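Local coordinates for protein TSC1 N-terminal domain (Chaetomium thermophilum, PDB 7A0M) that probably binds lysosomal phosphoinositides as the N-terminal part of TSC1 and so takes part in bringing the TSC complex to lysosomes to regulate mTORC1, at residues G230-L233 with Q234-K238; P265-P268 with T269-N272; L247-I250 with A251-L255; Y221-Q225 with T226-G230. One frame throughout, in Å; residues are numbered along the deposited sequence.

Interaction 1: G230-L233 with Q234-K238; sequences GNIL and QSLQK
Gln234 N donates to Gly230 O at 2.8 Å, the first of the i to i+4 backbone bonds that join 230-233 to 234-238 in helix 228-238. Ser235 N to Asn231 O and Leu236 N to Ile232 O continue the series. The next bond, Gln237 N to Leu233 O, is weak, its N-H...O angle only 130°. The Gln234 side chain runs out extended, with CG anti to its own backbone N (chi1 -170°). There its OE1 takes a hydrogen bond from Lys238 NZ at 2.8 Å, one turn on. On the other side of the amide, NE2 lies 3.4 Å from Asn231 OD1, but the angle is too poor for a hydrogen bond. The two side chains run alongside each other with their amide planes 43° apart. Asn231 ND2 bonds Asn193 instead, and Ser235 OG bonds Asp239. An alanine in place of Gln234 would probably leave the Lys238 ammonium without this carbonyl and free to swing. The packing across the contact is apolar. Leu236 CD1 lies 4.1 Å from Leu233 CD2 and 4.2 Å from Ile232 CG2. Ile232, Leu233 and Leu236 pack among helices 199-214, 242-255 and 267-278. Gln234 OE1 gives the Lys238 ammonium a carbonyl partner just where the backbone bonds weaken, at Gln237 and Lys238.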
# COMPACT_ATOMS: atom_id res chain seq x y z
N GLY B 230 13.32 -28.65 -1.98
CA GLY B 230 14.49 -28.25 -1.21
C GLY B 230 15.68 -27.86 -2.07
O GLY B 230 16.46 -26.98 -1.70
N ASN B 231 15.82 -28.49 -3.24
CA ASN B 231 16.93 -28.16 -4.12
C ASN B 231 16.69 -26.87 -4.90
O ASN B 231 17.65 -26.20 -5.29
CB ASN B 231 17.21 -29.32 -5.08
CG ASN B 231 17.95 -30.46 -4.42
OD1 ASN B 231 18.83 -30.24 -3.58
ND2 ASN B 231 17.59 -31.69 -4.78
N ILE B 232 15.42 -26.52 -5.14
CA ILE B 232 15.11 -25.19 -5.66
C ILE B 232 15.58 -24.12 -4.69
O ILE B 232 16.25 -23.16 -5.07
CB ILE B 232 13.60 -25.07 -5.95
CG1 ILE B 232 13.17 -26.07 -7.03
CG2 ILE B 232 13.26 -23.64 -6.37
CD1 ILE B 232 11.67 -26.23 -7.14
N LEU B 233 15.23 -24.28 -3.41
CA LEU B 233 15.68 -23.34 -2.39
C LEU B 233 17.19 -23.38 -2.24
O LEU B 233 17.82 -22.35 -1.97
CB LEU B 233 15.00 -23.66 -1.06
CG LEU B 233 13.47 -23.69 -1.07
CD1 LEU B 233 12.92 -23.80 0.35
CD2 LEU B 233 12.89 -22.47 -1.77
N GLN B 234 17.79 -24.56 -2.39
CA GLN B 234 19.24 -24.67 -2.27
C GLN B 234 19.96 -23.92 -3.39
O GLN B 234 20.99 -23.29 -3.15
CB GLN B 234 19.64 -26.15 -2.25
CG GLN B 234 21.09 -26.41 -1.90
CD GLN B 234 21.29 -27.75 -1.24
OE1 GLN B 234 22.41 -28.12 -0.88
NE2 GLN B 234 20.20 -28.48 -1.03
N SER B 235 19.43 -24.00 -4.61
CA SER B 235 19.98 -23.20 -5.70
C SER B 235 19.85 -21.71 -5.42
O SER B 235 20.77 -20.93 -5.69
CB SER B 235 19.29 -23.56 -7.02
OG SER B 235 19.76 -22.75 -8.08
N LEU B 236 18.70 -21.30 -4.88
CA LEU B 236 18.49 -19.88 -4.57
C LEU B 236 19.45 -19.38 -3.50
O LEU B 236 19.75 -18.19 -3.45
CB LEU B 236 17.04 -19.67 -4.13
CG LEU B 236 15.98 -19.77 -5.23
CD1 LEU B 236 14.61 -20.04 -4.64
CD2 LEU B 236 15.95 -18.49 -6.06
N GLN B 237 19.93 -20.27 -2.63
CA GLN B 237 20.83 -19.87 -1.55
C GLN B 237 22.30 -19.93 -1.94
O GLN B 237 23.11 -19.20 -1.36
CB GLN B 237 20.61 -20.76 -0.32
CG GLN B 237 19.30 -20.56 0.40
CD GLN B 237 19.19 -21.44 1.63
OE1 GLN B 237 18.22 -22.18 1.80
NE2 GLN B 237 20.18 -21.36 2.50
N LYS B 238 22.66 -20.78 -2.90
CA LYS B 238 24.07 -21.07 -3.15
C LYS B 238 24.55 -20.71 -4.54
O LYS B 238 25.67 -20.21 -4.69
CB LYS B 238 24.35 -22.56 -2.90
CG LYS B 238 24.07 -23.03 -1.49
CD LYS B 238 24.23 -24.53 -1.37
CE LYS B 238 23.91 -25.02 0.03
NZ LYS B 238 24.35 -26.43 0.23

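Interaction 2: P265-P268 with T269-N272; sequences PYLP and TLFN
The Phe271 ring stands over Leu267 O, which lies 3.1 Å from the ring plane on one face, offset toward the rim. Leu267, one turn earlier, also meets the ring with its side chain: CB is 4.0 Å from CE2 of Phe271, and CD2 is 4.0 Å from CZ of Phe271. Both side chains point the same way. Phe271 CG stands opposite its own carbonyl carbon (chi1 -65°), which lays the ring back along the helix over the preceding turn. Phe338 and Tyr341 also meet this ring. The Tyr266 ring leaves 269-272 aside and meets Phe229 edge-to-face, while its CB touches Leu270 CD1. Leu270 CD1 also rests on Leu267 CD2 at 4.0 Å. Backbone bonds join 265-268 to 269-272. Leu270 N bonds Tyr266 O and Phe271 N bonds Leu267 O, each at 2.8 Å and nearly straight; Asn272 N follows to Pro268 O. A water donates to Pro265 O and lies 2.6 Å from Thr269 OG1, to which it is also hydrogen-bonded. Asn272 OD1 bonds the Tyr341 hydroxyl. An alanine at Phe271 would probably open a gap beside Leu267 and leave Phe338 and Tyr341 without their ring partner. Leu267 O therefore serves two parts of one residue: it accepts the Phe271 N-H nearly in line with its C=O bond, while the ring of the same residue lies over it. Pro268 has no N-H to give, but its carbonyl accepts from Asn272 N.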
# COMPACT_ATOMS: atom_id res chain seq x y z
N PRO B 265 7.09 -24.08 7.75
CA PRO B 265 8.45 -24.45 8.17
C PRO B 265 9.54 -23.89 7.29
O PRO B 265 10.70 -23.84 7.72
CB PRO B 265 8.42 -25.99 8.12
CG PRO B 265 6.99 -26.35 8.21
CD PRO B 265 6.26 -25.27 7.48
N TYR B 266 9.22 -23.46 6.07
CA TYR B 266 10.22 -22.94 5.14
C TYR B 266 10.35 -21.42 5.19
O TYR B 266 11.24 -20.88 4.53
CB TYR B 266 9.87 -23.37 3.71
CG TYR B 266 9.90 -24.87 3.50
CD1 TYR B 266 11.08 -25.53 3.20
CD2 TYR B 266 8.74 -25.63 3.61
CE1 TYR B 266 11.11 -26.90 3.00
CE2 TYR B 266 8.76 -27.00 3.42
CZ TYR B 266 9.95 -27.63 3.12
OH TYR B 266 9.97 -28.99 2.93
N LEU B 267 9.48 -20.74 5.94
CA LEU B 267 9.50 -19.27 5.95
C LEU B 267 10.85 -18.67 6.31
O LEU B 267 11.28 -17.73 5.62
CB LEU B 267 8.39 -18.76 6.88
CG LEU B 267 6.97 -18.89 6.34
CD1 LEU B 267 5.97 -18.29 7.31
CD2 LEU B 267 6.85 -18.24 4.97
N PRO B 268 11.56 -19.12 7.36
CA PRO B 268 12.91 -18.56 7.59
C PRO B 268 13.83 -18.71 6.39
O PRO B 268 14.62 -17.81 6.09
CB PRO B 268 13.41 -19.34 8.81
CG PRO B 268 12.17 -19.77 9.51
CD PRO B 268 11.18 -20.06 8.42
N THR B 269 13.75 -19.85 5.70
CA THR B 269 14.53 -20.03 4.48
C THR B 269 14.06 -19.10 3.38
O THR B 269 14.88 -18.46 2.70
CB THR B 269 14.44 -21.49 4.02
OG1 THR B 269 14.88 -22.35 5.08
CG2 THR B 269 15.29 -21.72 2.79
N LEU B 270 12.75 -18.99 3.18
CA LEU B 270 12.20 -18.13 2.14
C LEU B 270 12.55 -16.66 2.40
O LEU B 270 12.86 -15.92 1.46
CB LEU B 270 10.69 -18.31 2.05
CG LEU B 270 10.22 -19.71 1.66
CD1 LEU B 270 8.71 -19.84 1.83
CD2 LEU B 270 10.62 -20.03 0.23
N PHE B 271 12.51 -16.23 3.66
CA PHE B 271 12.86 -14.85 3.98
C PHE B 271 14.34 -14.59 3.75
O PHE B 271 14.72 -13.52 3.26
CB PHE B 271 12.47 -14.53 5.42
CG PHE B 271 10.99 -14.57 5.68
CD1 PHE B 271 10.08 -14.38 4.65
CD2 PHE B 271 10.50 -14.80 6.95
CE1 PHE B 271 8.72 -14.42 4.88
CE2 PHE B 271 9.14 -14.84 7.20
CZ PHE B 271 8.25 -14.65 6.16
N ASN B 272 15.20 -15.54 4.12
CA ASN B 272 16.63 -15.38 3.90
C ASN B 272 16.97 -15.33 2.42
O ASN B 272 17.90 -14.62 2.02
CB ASN B 272 17.40 -16.50 4.59
CG ASN B 272 17.43 -16.35 6.10
OD1 ASN B 272 17.23 -15.26 6.63
ND2 ASN B 272 17.66 -17.45 6.80
O HOH W 1 13.23 -22.45 7.03

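Interaction 3: L247-I250 with A251-L255; sequences LALI and ALVML
Ile250 and Met254, a selenomethionine in this crystal, lie side by side and point the same way. This is one of three apolar pairs between 247-250 and 251-255. Ile250 CG2 touches Met254 SE at 4.0 Å. The Met254 chain leaves with CG on the side of its own backbone N and bends at the selenium (chi3 70°). Its CG passes 3.1 Å from Ile250 O on the way. Leu249 makes the other two pairs, both looser. Its CD1 is 4.4 Å from Leu252 CD2, and its CG is 4.5 Å from Val253 CG2. Val253 CG2 also lies 3.2 Å from Leu249 O.

The polar contacts are all backbone. Four i to i+4 hydrogen bonds run in sequence: Ala251 N to Leu247 O, Leu252 N to Ala248 O, Val253 N to Leu249 O and Met254 N to Ile250 O. Their lengths fall between 2.9 and 3.1 Å, and the N-H...O angles between 150° and 166°, as in a regular alpha helix. Ala248 and Ala251 add only methyl groups, so side chains of neighbouring helices come close to the backbone, as Ile232 does to Ala248 O.

Helix 242-255 is packed on several sides. Ala248 and Ala251 meet Phe206 and Leu209 of helix 199-214. Leu252 reaches Phe229 and Leu236 of helix 228-238. Leu249 and Val253 touch Tyr326 of helix 323-333. These three helices flank it.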
# COMPACT_ATOMS: atom_id res chain seq x y z
N LEU B 247 15.84 -18.22 -12.77
CA LEU B 247 15.01 -19.36 -13.17
C LEU B 247 14.43 -20.07 -11.96
O LEU B 247 13.23 -20.36 -11.91
CB LEU B 247 15.83 -20.33 -14.02
CG LEU B 247 16.07 -19.95 -15.48
CD1 LEU B 247 16.84 -21.05 -16.19
CD2 LEU B 247 14.75 -19.67 -16.18
N ALA B 248 15.27 -20.37 -10.96
CA ALA B 248 14.79 -21.01 -9.74
C ALA B 248 13.73 -20.15 -9.05
O ALA B 248 12.76 -20.68 -8.49
CB ALA B 248 15.95 -21.28 -8.79
N LEU B 249 13.90 -18.83 -9.07
CA LEU B 249 12.94 -17.96 -8.42
C LEU B 249 11.60 -17.96 -9.15
O LEU B 249 10.54 -17.95 -8.52
CB LEU B 249 13.49 -16.54 -8.32
CG LEU B 249 12.74 -15.61 -7.36
CD1 LEU B 249 12.80 -16.16 -5.94
CD2 LEU B 249 13.32 -14.20 -7.42
N ILE B 250 11.64 -17.99 -10.49
CA ILE B 250 10.40 -18.06 -11.26
C ILE B 250 9.66 -19.36 -10.94
O ILE B 250 8.44 -19.36 -10.76
CB ILE B 250 10.69 -17.94 -12.76
CG1 ILE B 250 11.18 -16.53 -13.09
CG2 ILE B 250 9.45 -18.27 -13.58
CD1 ILE B 250 11.58 -16.34 -14.54
N ALA B 251 10.39 -20.47 -10.86
CA ALA B 251 9.77 -21.74 -10.49
C ALA B 251 9.16 -21.67 -9.10
O ALA B 251 8.05 -22.16 -8.87
CB ALA B 251 10.78 -22.87 -10.59
N LEU B 252 9.89 -21.08 -8.14
CA LEU B 252 9.37 -20.97 -6.78
C LEU B 252 8.11 -20.12 -6.73
O LEU B 252 7.14 -20.48 -6.05
CB LEU B 252 10.44 -20.40 -5.86
CG LEU B 252 10.04 -20.24 -4.39
CD1 LEU B 252 9.70 -21.58 -3.77
CD2 LEU B 252 11.13 -19.54 -3.59
N VAL B 253 8.10 -18.99 -7.44
CA VAL B 253 6.94 -18.11 -7.43
C VAL B 253 5.72 -18.81 -8.02
O VAL B 253 4.59 -18.61 -7.56
CB VAL B 253 7.26 -16.80 -8.18
CG1 VAL B 253 6.01 -15.96 -8.38
CG2 VAL B 253 8.30 -15.99 -7.41
N MSE B 254 5.93 -19.66 -9.02
CA MSE B 254 4.83 -20.38 -9.65
C MSE B 254 4.30 -21.50 -8.75
O MSE B 254 3.14 -21.89 -8.85
CB MSE B 254 5.26 -20.96 -11.00
CG MSE B 254 5.62 -19.91 -12.05
SE MSE B 254 6.25 -20.70 -13.72
CE MSE B 254 4.57 -21.45 -14.36
N LEU B 255 5.17 -22.01 -7.88
CA LEU B 255 4.82 -23.20 -7.10
C LEU B 255 4.07 -22.86 -5.83
O LEU B 255 3.15 -23.59 -5.43
CB LEU B 255 6.08 -23.99 -6.77
CG LEU B 255 6.71 -24.83 -7.89
CD1 LEU B 255 8.13 -25.21 -7.52
CD2 LEU B 255 5.87 -26.07 -8.14

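Interaction 4: Y221-Q225 with T226-G230; sequences YLILQ and TPLFG
Ile223 is the first residue of 221-225 to make substantial side-chain contact with 226-230. It sits at the end of a short 3-10 turn. Its CG1 is trans to the backbone N (chi1 -163°), which carries the extended chain to the start of the helix. CG1 meets Thr226 CG2 at 3.9 Å and Phe229 CB at 4.2 Å. Farther out, CD1 reaches Leu228 CD2 at 4.1 Å. The Ile223 carbonyl accepts a weak hydrogen bond from Thr226 N, 3.4 Å long. The same oxygen lies 3.1 Å from Thr226 CG2.

Leu224 comes next and makes a CH-pi contact. Its CD2 sits over one face of the Phe229 ring, 3.8 Å from the centroid and 21° off the normal. The closest ring atom is CD2 of Phe229. Gln225 ends the segment with a turned backbone, after which the chain straightens at Thr226 before Pro227 leads into the helix. The Gln225 carbonyl accepts a hydrogen bond from Lys186.

The loop folds back on the first turn of helix 228-238 by apolar contacts and one weak backbone bond. It joins helix 199-214 to that helix. Ile223 also touches Met189 of helix 185-196 and Leu255 of helix 242-255. Phe229 meets the ring of Phe259 edge-to-face, and Ile223 and Leu224 touch Phe259 as well.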
# COMPACT_ATOMS: atom_id res chain seq x y z
N TYR B 221 1.20 -30.00 -5.17
CA TYR B 221 1.63 -30.03 -3.77
C TYR B 221 2.52 -31.23 -3.47
O TYR B 221 3.22 -31.23 -2.45
CB TYR B 221 0.42 -30.03 -2.84
CG TYR B 221 -0.55 -31.16 -3.10
CD1 TYR B 221 -0.37 -32.41 -2.51
CD2 TYR B 221 -1.65 -30.98 -3.93
CE1 TYR B 221 -1.26 -33.44 -2.75
CE2 TYR B 221 -2.54 -32.01 -4.17
CZ TYR B 221 -2.34 -33.24 -3.58
OH TYR B 221 -3.22 -34.27 -3.81
N LEU B 222 2.50 -32.26 -4.32
CA LEU B 222 3.34 -33.43 -4.12
C LEU B 222 4.83 -33.11 -4.23
O LEU B 222 5.65 -33.97 -3.91
CB LEU B 222 2.98 -34.52 -5.13
CG LEU B 222 1.60 -35.17 -4.97
CD1 LEU B 222 1.38 -36.22 -6.05
CD2 LEU B 222 1.45 -35.79 -3.58
N ILE B 223 5.19 -31.91 -4.68
CA ILE B 223 6.59 -31.51 -4.74
C ILE B 223 7.21 -31.41 -3.35
O ILE B 223 8.43 -31.45 -3.21
CB ILE B 223 6.73 -30.18 -5.50
CG1 ILE B 223 8.19 -29.96 -5.93
CG2 ILE B 223 6.25 -29.01 -4.65
CD1 ILE B 223 8.42 -28.68 -6.69
N LEU B 224 6.39 -31.28 -2.30
CA LEU B 224 6.93 -31.25 -0.95
C LEU B 224 7.32 -32.64 -0.47
O LEU B 224 8.24 -32.77 0.35
CB LEU B 224 5.93 -30.61 0.00
CG LEU B 224 5.60 -29.15 -0.31
CD1 LEU B 224 4.72 -28.57 0.77
CD2 LEU B 224 6.88 -28.34 -0.46
N GLN B 225 6.64 -33.67 -0.97
CA GLN B 225 7.00 -35.06 -0.70
C GLN B 225 8.06 -35.59 -1.66
O GLN B 225 8.14 -36.80 -1.88
CB GLN B 225 5.74 -35.93 -0.72
CG GLN B 225 4.76 -35.59 0.38
CD GLN B 225 3.45 -36.34 0.27
OE1 GLN B 225 3.38 -37.41 -0.33
NE2 GLN B 225 2.40 -35.77 0.85
N THR B 226 8.86 -34.70 -2.23
CA THR B 226 9.93 -35.02 -3.16
C THR B 226 11.07 -34.05 -2.91
O THR B 226 10.83 -32.92 -2.46
CB THR B 226 9.47 -34.95 -4.63
OG1 THR B 226 10.29 -35.79 -5.44
CG2 THR B 226 9.57 -33.53 -5.17
N PRO B 227 12.32 -34.46 -3.15
CA PRO B 227 13.46 -33.59 -2.85
C PRO B 227 13.61 -32.38 -3.76
O PRO B 227 14.53 -31.58 -3.55
CB PRO B 227 14.67 -34.53 -2.99
CG PRO B 227 14.20 -35.62 -3.89
CD PRO B 227 12.75 -35.81 -3.57
N LEU B 228 12.75 -32.21 -4.77
CA LEU B 228 12.94 -31.12 -5.73
C LEU B 228 12.79 -29.75 -5.08
O LEU B 228 13.56 -28.83 -5.38
CB LEU B 228 11.97 -31.28 -6.90
CG LEU B 228 12.10 -30.21 -7.99
CD1 LEU B 228 13.53 -30.17 -8.51
CD2 LEU B 228 11.13 -30.47 -9.13
N PHE B 229 11.79 -29.59 -4.20
CA PHE B 229 11.53 -28.29 -3.60
C PHE B 229 12.74 -27.78 -2.81
O PHE B 229 13.14 -26.62 -2.95
CB PHE B 229 10.30 -28.36 -2.70
CG PHE B 229 9.83 -27.02 -2.21
CD1 PHE B 229 9.20 -26.13 -3.06
CD2 PHE B 229 10.03 -26.65 -0.89
CE1 PHE B 229 8.77 -24.89 -2.61
CE2 PHE B 229 9.61 -25.42 -0.43
CZ PHE B 229 8.98 -24.54 -1.29
N GLY B 230 13.32 -28.65 -1.98
CA GLY B 230 14.49 -28.25 -1.21
C GLY B 230 15.68 -27.86 -2.07
O GLY B 230 16.46 -26.98 -1.70

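The four contacts belong to consecutive pieces of one helical array. Interactions 4 and 1 share Gly230 and follow helix 228-238 from its entry loop to its end. Interaction 3 packs against both: Leu252 CD1 is 3.6 Å from Phe229 CE1, and Leu236 CD1 is 3.7 Å from Leu252 CD2. Interaction 2 approaches from helix 267-278, where Leu270 CD2 lies 3.9 Å from Leu233 CD2 and also from Leu252 CD2. Its Tyr266 ties it to interaction 4. Leu233, Leu252 and Leu270 bring three helices together. Centres lie about 11 to 15 Å apart. The links between the four are packing contacts.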